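Local atomic coordinates of clostripain-related protein (Bacteroides thetaiotaomicron, PDB entry 6NAG), a protein that probably cleaves peptide bonds as a secreted cysteine protease of the clostripain (C11) family in a commensal gut bacterium. Residues A[33-38]-A[62-67]; A[45-50]-A[99-104]; A[93-98]-A[165-170]; A[170-175]-A[222-227]. The protein carries 1 engineered substitution. One frame throughout, in Å; residues are numbered along the deposited sequence.

Contact 1. Residues A[33-38]-A[62-67]; sequences DLESVV and FELAYE. With PRO (proline), chain C.
Leu-64 of strand 62-67 reaches toward one side of helix 33-38, and its atoms can be followed outward. CB lies 4.2 Å from Val-38 CG2. Beyond it, CG stands opposite the carbonyl carbon (chi1 -69°), which leads the two methyls along the helix toward its earlier turn. There CD1 is 4.1 Å from Glu-35 CA and a similar distance from Leu-34 CD2, while the CD2 methyl of Leu-64 lies 4.2 Å from the carboxylate carbon CD of Glu-35. The Glu-35 carboxylate is turned to strand 70-80, where His-73 and Ser-71 hydrogen-bond its two oxygens.

Helix 24-38 connects the parallel neighbouring strands 11-17 and 46-53 as a beta-alpha-beta crossover. It lies on one face of the sheet, here over strand 58-67, and the short segments pack at 29° to each other with their axes 8.6 Å apart at closest. A sheet flanked by helices is consistent with the caspase-like fold expected of clan CD.

Val-38 extends the packing along the strand: its CG1 sits 3.6 Å from Ala-65 O and also touches CB of Tyr-66, whose ring meets Val-38 O obliquely. At the start of segment 62-67, Phe-62 joins a proline site with Tyr-28, Thr-60 and His-73. One face of its ring is covered by the bound proline, with Phe-62 CD1 3.7 Å from the ligand's CD.

Contact 2. Residues A[45-50]-A[99-104]; sequences DERIII and RYSPTK. With PRO (proline), chain D.
Arg-47 of strand 46-50 bends over Ser-101, the first residue to leave helical geometry after helix 87-100. Its chain runs straight at chi2 (177°) and then kinks at chi3 (64°), and this kink lays the guanidinium beside the backbone of 100-102. Ser-101 CA lies 3.7 Å above one face of the guanidinium, offset toward its rim, and Arg-47 CD is 3.6 Å from Ser-101 OG. Arg-47 NH2 comes within 3.0 Å of Tyr-100 O, a carbonyl of the helix end. In the guanidinium plane, at its edge, a water accepts from Arg-47 NH1 at 3.0 Å and donates to Pro-102 O. The charge itself is paired with Glu-63 on strand 58-67, so a leucine at Arg-47 would probably leave that carboxylate without its salt-bridge partner and the water without its donor.

Ser-101 points OG opposite its own backbone N (chi1 -178°), to a hydrogen bond with Thr-12. Its CB meets Ile-49, whose CG1 is 3.7 Å away. At the far end of the loop, Lys-104 O lies 2.8 Å from OXT of a bound proline.

Arg-47 and Ile-49 face this turn, whereas Ile-48 between them packs on Val-38 of helix 24-38, across the sheet. Strand 46-53 lies between 58-67 and 11-17; the loop after helix 87-100 runs past Arg-47 and Ile-49 on one face of the sheet and leads into strand 105-111, on the other side of strand 11-17.

Contact 3. Residues A[93-98]-A[165-170]; sequences ILNDVQ and SNAGLK. With PRO (proline), chain D.
The flat amide of Gln-98 has the isobutyl group of Leu-169 over one face: Leu-169 CD2 stands almost directly above Gln-98 CD, at 3.6 Å, and Leu-169 CD1 is 3.5 Å from Gln-98 NE2. At the amide's edge, close to its plane, Ala-167 O accepts a hydrogen bond from Gln-98 NE2 (3.0 Å, N-H...O 155°). The donor approaches that carbonyl tilted 27° from the carbonyl plane. NE2 also makes a weak bond back to Leu-94 O, one turn earlier, so two carbonyls restrain the rotation of the amide. Its OE1 receives a weak hydrogen bond from Arg-99 of the second subunit.

The second amide, that of Asn-95, brings OD1 within 3.7 Å of Ala-167 CA, while ND2 donates to a water that in turn donates to Asn-166 O. Between the two amides the methyl of Ala-167 points at the helix and meets Leu-94 CB at 3.8 Å.

Gly-168 ends the preceding helix in a Schellman motif, with positive phi (74°). The chain then turns so that Leu-169 can reach back to Gln-98 while the backbone borders a bound proline: Lys-170 N is 3.2 Å from the ligand's N, and Leu-169 CD2 is 3.6 Å from its CD.

Helix 87-100 and the end of helix 157-166 are thereby joined on one side of the sheet. Leu-94 and Val-97 rest on Phe-14 of strand 11-17, and Leu-169 on Tyr-106 of strand 105-111, before the chain enters strand 171-177.

Contact 4. Residues A[170-175]-A[222-227]; sequences KMEYIL and VDYAGI. With PRO (proline), chain D.
Tyr-224 places CG opposite its carbonyl carbon (chi1 -63°), which carries its phenol across to CB of Tyr-173, while Tyr-173 holds CG between its backbone N and carbonyl carbon (chi1 62°), setting its own ring beside Val-222. Tyr-173 CB sits at the edge of the Tyr-224 ring, near its plane and 3.7 Å from CE1. The two ring planes are nearly perpendicular at 88°, but with centroids 6.0 Å apart and an oblique approach the pair forms no regular stack. Val-222 fills the angle between them: CG1 lies over the centre of the Tyr-224 ring, 3.4 Å above its plane, and CG2 is 3.6 Å from Tyr-173 CE2.

Polar contact is made through water. Glu-172 OE1 accepts from two waters, one at 2.6 Å that also bonds Tyr-224 OH, the other taking the N-H of Val-222. The second carboxylate oxygen, OE2, is salt-bridged to Arg-105, and Tyr-173 OH is bonded to Leu-218 O. A leucine in place of Tyr-173 would probably leave Leu-218 O without that hydroxyl and open a gap beside Val-222.

Asp-223 is the N-cap of the following helix, its OD1 accepting from Gly-226 N at 3.0 Å. That helix, 224-235, thus starts over strand 171-177, which lies between 105-111 and 194-199; Tyr-224 and Ile-227 also pack on Ile-198, and Leu-218 of helix 211-218 closes against Leu-175.

Contacts 1 and 2 have centres 13 Å apart and lie on adjacent strands of the sheet, 58-67 and 46-53, tied at Glu-63 OE1 to Arg-47 NH2 (2.9 Å) and Val-38 CG2 to Ile-48 CD1 (3.7 Å). Contacts 2 and 3, with centres 12 Å apart, both use helix 87-100 and both meet the second subunit. Contact 3 passes into contact 4 through the shared Lys-170, with Leu-94 CD2 3.9 Å from Met-171 CE. Segments of contacts 2, 3 and 4 border one bound proline, lined by Lys-104, Arg-105, Gly-168, Leu-169 and Lys-170, whereas Phe-62 of contact 1 belongs to a different proline site.

Contact 1. Residues A[33-38]-A[62-67]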
# COMPACT_ATOMS: atom_id res chain seq x y z
N ASP A 33 27.29 15.79 -8.84
CA ASP A 33 27.61 14.95 -9.99
C ASP A 33 26.38 14.64 -10.82
O ASP A 33 26.42 14.66 -12.05
CB ASP A 33 28.27 13.65 -9.54
CG ASP A 33 29.71 13.84 -9.09
OD1 ASP A 33 30.30 14.89 -9.42
OD2 ASP A 33 30.25 12.94 -8.42
N LEU A 34 25.27 14.35 -10.15
CA LEU A 34 24.02 14.03 -10.82
C LEU A 34 23.46 15.27 -11.52
O LEU A 34 22.79 15.16 -12.56
CB LEU A 34 22.99 13.48 -9.83
CG LEU A 34 21.64 13.04 -10.40
CD1 LEU A 34 21.83 11.89 -11.38
CD2 LEU A 34 20.69 12.65 -9.28
N GLU A 35 23.74 16.43 -10.96
CA GLU A 35 23.25 17.69 -11.51
C GLU A 35 23.98 18.04 -12.80
O GLU A 35 23.44 18.74 -13.66
CB GLU A 35 23.40 18.82 -10.48
CG GLU A 35 22.68 20.10 -10.85
CD GLU A 35 22.68 21.11 -9.72
OE1 GLU A 35 22.21 22.25 -9.94
OE2 GLU A 35 23.16 20.77 -8.62
N SER A 36 25.21 17.55 -12.94
CA SER A 36 25.99 17.77 -14.15
C SER A 36 25.41 16.99 -15.32
O SER A 36 25.60 17.35 -16.48
CB SER A 36 27.45 17.38 -13.93
OG SER A 36 27.58 15.98 -13.76
N VAL A 37 24.69 15.92 -15.00
CA VAL A 37 24.00 15.12 -16.01
C VAL A 37 22.75 15.85 -16.48
O VAL A 37 22.46 15.89 -17.68
CB VAL A 37 23.63 13.73 -15.47
CG1 VAL A 37 22.80 12.96 -16.48
CG2 VAL A 37 24.88 12.95 -15.10
N VAL A 38 22.03 16.43 -15.53
CA VAL A 38 20.86 17.25 -15.84
C VAL A 38 21.27 18.46 -16.66
O VAL A 38 20.52 18.92 -17.53
CB VAL A 38 20.14 17.71 -14.55
CG1 VAL A 38 18.89 18.50 -14.88
CG2 VAL A 38 19.81 16.51 -13.67
N PHE A 62 13.50 18.19 -2.65
CA PHE A 62 13.63 19.11 -3.78
C PHE A 62 13.79 18.37 -5.10
O PHE A 62 13.98 17.16 -5.13
CB PHE A 62 14.80 20.07 -3.56
CG PHE A 62 16.15 19.41 -3.53
CD1 PHE A 62 16.61 18.80 -2.37
CD2 PHE A 62 16.96 19.40 -4.66
CE1 PHE A 62 17.85 18.20 -2.35
CE2 PHE A 62 18.20 18.80 -4.63
CZ PHE A 62 18.65 18.20 -3.48
N GLU A 63 13.73 19.12 -6.20
CA GLU A 63 13.78 18.54 -7.53
C GLU A 63 14.94 19.10 -8.37
O GLU A 63 15.21 20.30 -8.33
CB GLU A 63 12.46 18.77 -8.26
CG GLU A 63 12.45 18.34 -9.72
CD GLU A 63 11.11 18.53 -10.39
OE1 GLU A 63 10.19 19.08 -9.74
OE2 GLU A 63 10.96 18.11 -11.56
N LEU A 64 15.61 18.22 -9.11
CA LEU A 64 16.58 18.64 -10.10
C LEU A 64 15.92 18.73 -11.47
O LEU A 64 15.46 17.72 -12.00
CB LEU A 64 17.77 17.68 -10.15
CG LEU A 64 18.72 17.65 -8.95
CD1 LEU A 64 19.91 16.75 -9.24
CD2 LEU A 64 19.17 19.05 -8.58
N ALA A 65 15.85 19.93 -12.03
CA ALA A 65 15.21 20.12 -13.32
C ALA A 65 16.09 20.92 -14.27
O ALA A 65 17.10 21.50 -13.86
CB ALA A 65 13.87 20.81 -13.14
N TYR A 66 15.70 20.95 -15.54
CA TYR A 66 16.43 21.70 -16.55
C TYR A 66 15.56 22.81 -17.13
O TYR A 66 14.65 22.55 -17.91
CB TYR A 66 16.91 20.76 -17.67
CG TYR A 66 17.79 21.43 -18.70
CD1 TYR A 66 19.15 21.58 -18.50
CD2 TYR A 66 17.25 21.90 -19.89
CE1 TYR A 66 19.96 22.19 -19.44
CE2 TYR A 66 18.05 22.51 -20.84
CZ TYR A 66 19.40 22.65 -20.61
OH TYR A 66 20.20 23.25 -21.56
N GLU A 67 15.84 24.04 -16.73
CA GLU A 67 15.06 25.19 -17.18
C GLU A 67 15.96 26.34 -17.59
O GLU A 67 16.92 26.67 -16.90
CB GLU A 67 14.10 25.63 -16.07
CG GLU A 67 13.00 24.62 -15.77
CD GLU A 67 12.27 24.91 -14.48
OE1 GLU A 67 12.47 26.00 -13.91
OE2 GLU A 67 11.49 24.04 -14.03
N PRO C . 18.97 22.29 -1.28
CA PRO C . 20.29 22.42 -0.66
C PRO C . 21.35 21.58 -1.37
O PRO C . 21.06 20.52 -1.92
CB PRO C . 20.06 21.91 0.76
CG PRO C . 18.92 20.96 0.63
CD PRO C . 18.03 21.56 -0.42
OXT PRO C . 22.53 21.95 -1.42

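Contact 2. Residues A[45-50]-A[99-104]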
# COMPACT_ATOMS: atom_id res chain seq x y z
N ASP A 45 11.31 12.91 -20.55
CA ASP A 45 10.03 12.63 -19.91
C ASP A 45 10.24 12.08 -18.50
O ASP A 45 9.45 11.28 -18.01
CB ASP A 45 9.21 11.64 -20.74
CG ASP A 45 8.65 12.26 -22.00
OD1 ASP A 45 7.63 12.97 -21.91
OD2 ASP A 45 9.24 12.05 -23.08
N GLU A 46 11.32 12.51 -17.86
CA GLU A 46 11.67 12.02 -16.53
C GLU A 46 11.89 13.17 -15.56
O GLU A 46 12.25 14.28 -15.96
CB GLU A 46 12.92 11.14 -16.59
CG GLU A 46 12.86 10.02 -17.62
CD GLU A 46 13.26 10.48 -19.01
OE1 GLU A 46 13.94 11.52 -19.12
OE2 GLU A 46 12.90 9.80 -19.99
N ARG A 47 11.67 12.90 -14.28
CA ARG A 47 11.88 13.90 -13.24
C ARG A 47 12.75 13.34 -12.12
O ARG A 47 12.60 12.19 -11.72
CB ARG A 47 10.54 14.37 -12.67
CG ARG A 47 9.63 15.04 -13.70
CD ARG A 47 8.29 15.43 -13.10
NE ARG A 47 8.43 16.45 -12.06
CZ ARG A 47 7.41 17.04 -11.45
NH1 ARG A 47 6.16 16.71 -11.78
NH2 ARG A 47 7.63 17.95 -10.52
N ILE A 48 13.67 14.17 -11.63
CA ILE A 48 14.56 13.76 -10.55
C ILE A 48 14.16 14.42 -9.23
O ILE A 48 14.21 15.64 -9.10
CB ILE A 48 16.03 14.09 -10.86
CG1 ILE A 48 16.49 13.32 -12.10
CG2 ILE A 48 16.91 13.77 -9.67
CD1 ILE A 48 17.95 13.55 -12.44
N ILE A 49 13.75 13.60 -8.27
CA ILE A 49 13.34 14.10 -6.96
C ILE A 49 14.32 13.62 -5.89
O ILE A 49 14.66 12.44 -5.84
CB ILE A 49 11.92 13.64 -6.60
CG1 ILE A 49 10.95 13.96 -7.74
CG2 ILE A 49 11.45 14.28 -5.31
CD1 ILE A 49 10.85 15.43 -8.05
N ILE A 50 14.77 14.54 -5.03
CA ILE A 50 15.77 14.21 -4.03
C ILE A 50 15.33 14.55 -2.61
O ILE A 50 14.92 15.68 -2.33
CB ILE A 50 17.11 14.92 -4.31
CG1 ILE A 50 17.63 14.54 -5.70
CG2 ILE A 50 18.14 14.59 -3.24
CD1 ILE A 50 18.97 15.15 -6.03
N ARG A 99 2.93 12.88 -5.13
CA ARG A 99 2.08 14.05 -5.30
C ARG A 99 2.81 15.17 -6.04
O ARG A 99 2.25 15.81 -6.93
CB ARG A 99 1.57 14.56 -3.95
CG ARG A 99 0.85 13.52 -3.12
CD ARG A 99 -0.27 12.84 -3.89
NE ARG A 99 -0.90 11.79 -3.11
CZ ARG A 99 -0.76 10.49 -3.34
NH1 ARG A 99 -1.37 9.60 -2.58
NH2 ARG A 99 -0.00 10.08 -4.35
N TYR A 100 4.06 15.41 -5.67
CA TYR A 100 4.86 16.45 -6.31
C TYR A 100 5.37 16.01 -7.67
O TYR A 100 5.61 16.83 -8.55
CB TYR A 100 6.03 16.87 -5.41
CG TYR A 100 5.62 17.75 -4.25
CD1 TYR A 100 5.28 19.08 -4.46
CD2 TYR A 100 5.59 17.26 -2.96
CE1 TYR A 100 4.91 19.90 -3.41
CE2 TYR A 100 5.22 18.07 -1.90
CZ TYR A 100 4.88 19.39 -2.13
OH TYR A 100 4.51 20.20 -1.08
N SER A 101 5.54 14.70 -7.84
CA SER A 101 6.00 14.15 -9.11
C SER A 101 5.16 12.94 -9.53
O SER A 101 5.60 11.81 -9.39
CB SER A 101 7.47 13.77 -9.03
OG SER A 101 7.95 13.29 -10.27
N PRO A 102 3.95 13.19 -10.06
CA PRO A 102 3.09 12.11 -10.54
C PRO A 102 3.55 11.54 -11.87
O PRO A 102 3.41 12.18 -12.91
CB PRO A 102 1.72 12.80 -10.68
CG PRO A 102 2.05 14.22 -10.94
CD PRO A 102 3.31 14.51 -10.16
N THR A 103 4.12 10.33 -11.83
CA THR A 103 4.60 9.68 -13.04
C THR A 103 4.16 8.22 -13.10
O THR A 103 3.66 7.68 -12.11
CB THR A 103 6.14 9.74 -13.15
OG1 THR A 103 6.72 9.24 -11.94
CG2 THR A 103 6.60 11.16 -13.39
N LYS A 104 4.34 7.59 -14.25
CA LYS A 104 3.96 6.20 -14.43
C LYS A 104 4.90 5.26 -13.67
O LYS A 104 4.46 4.38 -12.95
CB LYS A 104 3.96 5.83 -15.92
N PRO D . 4.06 1.59 -8.85
CA PRO D . 3.98 0.51 -9.84
C PRO D . 4.44 0.97 -11.22
O PRO D . 4.31 0.25 -12.21
CB PRO D . 2.49 0.17 -9.84
CG PRO D . 1.83 1.46 -9.53
CD PRO D . 2.74 2.18 -8.56
OXT PRO D . 4.94 2.08 -11.38
O HOH W 1 4.98 14.72 -13.63

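Contact 3. Residues A[93-98]-A[165-170]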
# COMPACT_ATOMS: atom_id res chain seq x y z
N ILE A 93 6.90 10.01 3.01
CA ILE A 93 7.85 10.66 2.11
C ILE A 93 7.61 10.24 0.67
O ILE A 93 7.57 11.07 -0.24
CB ILE A 93 9.31 10.34 2.50
CG1 ILE A 93 9.61 10.89 3.90
CG2 ILE A 93 10.28 10.92 1.49
CD1 ILE A 93 10.96 10.46 4.44
N LEU A 94 7.44 8.93 0.46
CA LEU A 94 7.18 8.40 -0.87
C LEU A 94 5.85 8.91 -1.43
O LEU A 94 5.69 9.06 -2.64
CB LEU A 94 7.18 6.87 -0.85
CG LEU A 94 8.56 6.21 -0.69
CD1 LEU A 94 8.42 4.70 -0.62
CD2 LEU A 94 9.48 6.62 -1.83
N ASN A 95 4.90 9.16 -0.54
CA ASN A 95 3.63 9.76 -0.94
C ASN A 95 3.82 11.19 -1.42
O ASN A 95 3.21 11.61 -2.40
CB ASN A 95 2.62 9.72 0.20
CG ASN A 95 2.01 8.34 0.40
OD1 ASN A 95 2.00 7.52 -0.52
ND2 ASN A 95 1.50 8.08 1.60
N ASP A 96 4.69 11.93 -0.74
CA ASP A 96 5.02 13.29 -1.14
C ASP A 96 5.66 13.30 -2.53
O ASP A 96 5.40 14.19 -3.34
CB ASP A 96 5.96 13.95 -0.13
CG ASP A 96 5.29 14.21 1.20
OD1 ASP A 96 4.06 14.41 1.22
OD2 ASP A 96 6.00 14.23 2.23
N VAL A 97 6.50 12.30 -2.79
CA VAL A 97 7.14 12.16 -4.09
C VAL A 97 6.10 11.94 -5.18
O VAL A 97 6.20 12.52 -6.26
CB VAL A 97 8.14 10.98 -4.09
CG1 VAL A 97 8.72 10.76 -5.48
CG2 VAL A 97 9.25 11.22 -3.08
N GLN A 98 5.10 11.12 -4.88
CA GLN A 98 4.03 10.83 -5.83
C GLN A 98 3.18 12.06 -6.14
O GLN A 98 2.76 12.25 -7.28
CB GLN A 98 3.14 9.71 -5.29
CG GLN A 98 3.84 8.36 -5.17
CD GLN A 98 2.97 7.32 -4.50
OE1 GLN A 98 1.94 6.92 -5.04
NE2 GLN A 98 3.38 6.88 -3.32
N SER A 165 5.60 -0.49 0.00
CA SER A 165 4.36 -1.20 -0.27
C SER A 165 3.13 -0.40 0.17
O SER A 165 2.14 -0.32 -0.56
CB SER A 165 4.37 -2.56 0.43
OG SER A 165 3.19 -3.30 0.15
N ASN A 166 3.20 0.19 1.36
CA ASN A 166 2.09 0.97 1.89
C ASN A 166 1.91 2.29 1.15
O ASN A 166 0.88 2.95 1.27
CB ASN A 166 2.28 1.23 3.38
CG ASN A 166 2.10 -0.02 4.21
OD1 ASN A 166 1.45 -0.97 3.79
ND2 ASN A 166 2.67 -0.02 5.41
N ALA A 167 2.92 2.68 0.38
CA ALA A 167 2.84 3.87 -0.46
C ALA A 167 2.17 3.53 -1.78
O ALA A 167 1.89 4.40 -2.60
CB ALA A 167 4.21 4.46 -0.69
N GLY A 168 1.91 2.24 -1.98
CA GLY A 168 1.27 1.76 -3.19
C GLY A 168 2.20 1.78 -4.39
O GLY A 168 1.77 1.97 -5.52
N LEU A 169 3.49 1.57 -4.13
CA LEU A 169 4.50 1.62 -5.18
C LEU A 169 5.26 0.31 -5.33
O LEU A 169 5.45 -0.43 -4.37
CB LEU A 169 5.49 2.75 -4.92
CG LEU A 169 4.99 4.19 -4.96
CD1 LEU A 169 6.13 5.15 -4.65
CD2 LEU A 169 4.38 4.51 -6.32
N LYS A 170 5.69 0.04 -6.56
CA LYS A 170 6.68 -1.01 -6.82
C LYS A 170 7.75 -0.43 -7.72
O LYS A 170 7.50 -0.15 -8.90
CB LYS A 170 6.04 -2.25 -7.45
CG LYS A 170 7.05 -3.37 -7.67
CD LYS A 170 6.38 -4.65 -8.14
CE LYS A 170 7.40 -5.78 -8.25
NZ LYS A 170 6.78 -7.06 -8.70
N PRO D . 4.06 1.59 -8.85
CA PRO D . 3.98 0.51 -9.84
C PRO D . 4.44 0.97 -11.22
O PRO D . 4.31 0.25 -12.21
CB PRO D . 2.49 0.17 -9.84
CG PRO D . 1.83 1.46 -9.53
CD PRO D . 2.74 2.18 -8.56
OXT PRO D . 4.94 2.08 -11.38
O HOH W 2 -0.14 5.42 2.12

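Contact 4. Residues A[170-175]-A[222-227]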
# COMPACT_ATOMS: atom_id res chain seq x y z
N LYS A 170 5.69 0.04 -6.56
CA LYS A 170 6.68 -1.01 -6.82
C LYS A 170 7.75 -0.43 -7.72
O LYS A 170 7.50 -0.15 -8.90
CB LYS A 170 6.04 -2.25 -7.45
CG LYS A 170 7.05 -3.37 -7.67
CD LYS A 170 6.38 -4.65 -8.14
CE LYS A 170 7.40 -5.78 -8.25
NZ LYS A 170 6.78 -7.06 -8.70
N MET A 171 8.94 -0.23 -7.17
CA MET A 171 10.03 0.42 -7.88
C MET A 171 10.49 -0.37 -9.10
O MET A 171 10.42 -1.60 -9.12
CB MET A 171 11.21 0.66 -6.94
CG MET A 171 10.87 1.49 -5.71
SD MET A 171 10.27 3.14 -6.11
CE MET A 171 9.92 3.77 -4.48
N GLU A 172 10.95 0.34 -10.12
CA GLU A 172 11.57 -0.30 -11.27
C GLU A 172 12.88 -0.93 -10.81
O GLU A 172 13.18 -2.08 -11.13
CB GLU A 172 11.82 0.70 -12.40
CG GLU A 172 11.46 0.18 -13.78
CD GLU A 172 11.84 1.14 -14.88
OE1 GLU A 172 12.42 0.69 -15.89
OE2 GLU A 172 11.57 2.35 -14.74
N TYR A 173 13.65 -0.16 -10.06
CA TYR A 173 14.87 -0.65 -9.44
C TYR A 173 15.13 0.08 -8.13
O TYR A 173 14.62 1.17 -7.90
CB TYR A 173 16.07 -0.49 -10.38
CG TYR A 173 16.40 0.94 -10.74
CD1 TYR A 173 17.21 1.73 -9.92
CD2 TYR A 173 15.91 1.51 -11.91
CE1 TYR A 173 17.50 3.03 -10.25
CE2 TYR A 173 16.21 2.82 -12.25
CZ TYR A 173 17.00 3.57 -11.41
OH TYR A 173 17.30 4.88 -11.74
N ILE A 174 15.93 -0.54 -7.27
CA ILE A 174 16.43 0.13 -6.08
C ILE A 174 17.95 0.07 -6.07
O ILE A 174 18.54 -0.98 -5.84
CB ILE A 174 15.87 -0.50 -4.78
CG1 ILE A 174 14.35 -0.36 -4.73
CG2 ILE A 174 16.50 0.16 -3.57
CD1 ILE A 174 13.73 -0.96 -3.49
N LEU A 175 18.57 1.20 -6.36
CA LEU A 175 20.03 1.29 -6.35
C LEU A 175 20.53 1.63 -4.95
O LEU A 175 20.37 2.75 -4.48
CB LEU A 175 20.51 2.34 -7.36
CG LEU A 175 21.99 2.74 -7.30
CD1 LEU A 175 22.90 1.52 -7.42
CD2 LEU A 175 22.31 3.75 -8.39
N VAL A 222 16.19 2.34 -18.60
CA VAL A 222 17.25 2.00 -17.65
C VAL A 222 18.27 1.05 -18.26
O VAL A 222 17.94 -0.06 -18.68
CB VAL A 222 16.67 1.37 -16.37
CG1 VAL A 222 17.78 1.13 -15.36
CG2 VAL A 222 15.60 2.27 -15.78
N ASP A 223 19.52 1.49 -18.29
CA ASP A 223 20.62 0.68 -18.79
C ASP A 223 21.34 0.01 -17.62
O ASP A 223 22.37 0.51 -17.16
CB ASP A 223 21.60 1.54 -19.60
CG ASP A 223 22.53 0.71 -20.46
OD1 ASP A 223 22.63 -0.52 -20.24
OD2 ASP A 223 23.17 1.28 -21.37
N TYR A 224 20.80 -1.10 -17.15
CA TYR A 224 21.37 -1.82 -16.01
C TYR A 224 22.80 -2.28 -16.30
O TYR A 224 23.63 -2.33 -15.40
CB TYR A 224 20.50 -3.03 -15.65
CG TYR A 224 19.11 -2.66 -15.19
CD1 TYR A 224 18.87 -2.26 -13.88
CD2 TYR A 224 18.03 -2.70 -16.06
CE1 TYR A 224 17.61 -1.92 -13.46
CE2 TYR A 224 16.76 -2.36 -15.65
CZ TYR A 224 16.55 -1.97 -14.34
OH TYR A 224 15.29 -1.63 -13.92
N ALA A 225 23.06 -2.60 -17.56
CA ALA A 225 24.40 -3.00 -17.99
C ALA A 225 25.38 -1.85 -17.86
O ALA A 225 26.48 -2.02 -17.32
CB ALA A 225 24.36 -3.51 -19.41
N GLY A 226 24.99 -0.68 -18.34
CA GLY A 226 25.83 0.50 -18.30
C GLY A 226 26.13 0.95 -16.89
O GLY A 226 27.21 1.48 -16.62
N ILE A 227 25.18 0.75 -15.98
CA ILE A 227 25.36 1.11 -14.58
C ILE A 227 26.52 0.32 -13.97
O ILE A 227 27.37 0.88 -13.29
CB ILE A 227 24.08 0.85 -13.76
CG1 ILE A 227 22.95 1.76 -14.24
CG2 ILE A 227 24.33 1.07 -12.28
CD1 ILE A 227 21.60 1.42 -13.66
N PRO D . 4.06 1.59 -8.85
CA PRO D . 3.98 0.51 -9.84
C PRO D . 4.44 0.97 -11.22
O PRO D . 4.31 0.25 -12.21
CB PRO D . 2.49 0.17 -9.84
CG PRO D . 1.83 1.46 -9.53
CD PRO D . 2.74 2.18 -8.56
OXT PRO D . 4.94 2.08 -11.38
O HOH W 3 13.16 -1.83 -15.69
O HOH W 4 13.55 0.90 -18.46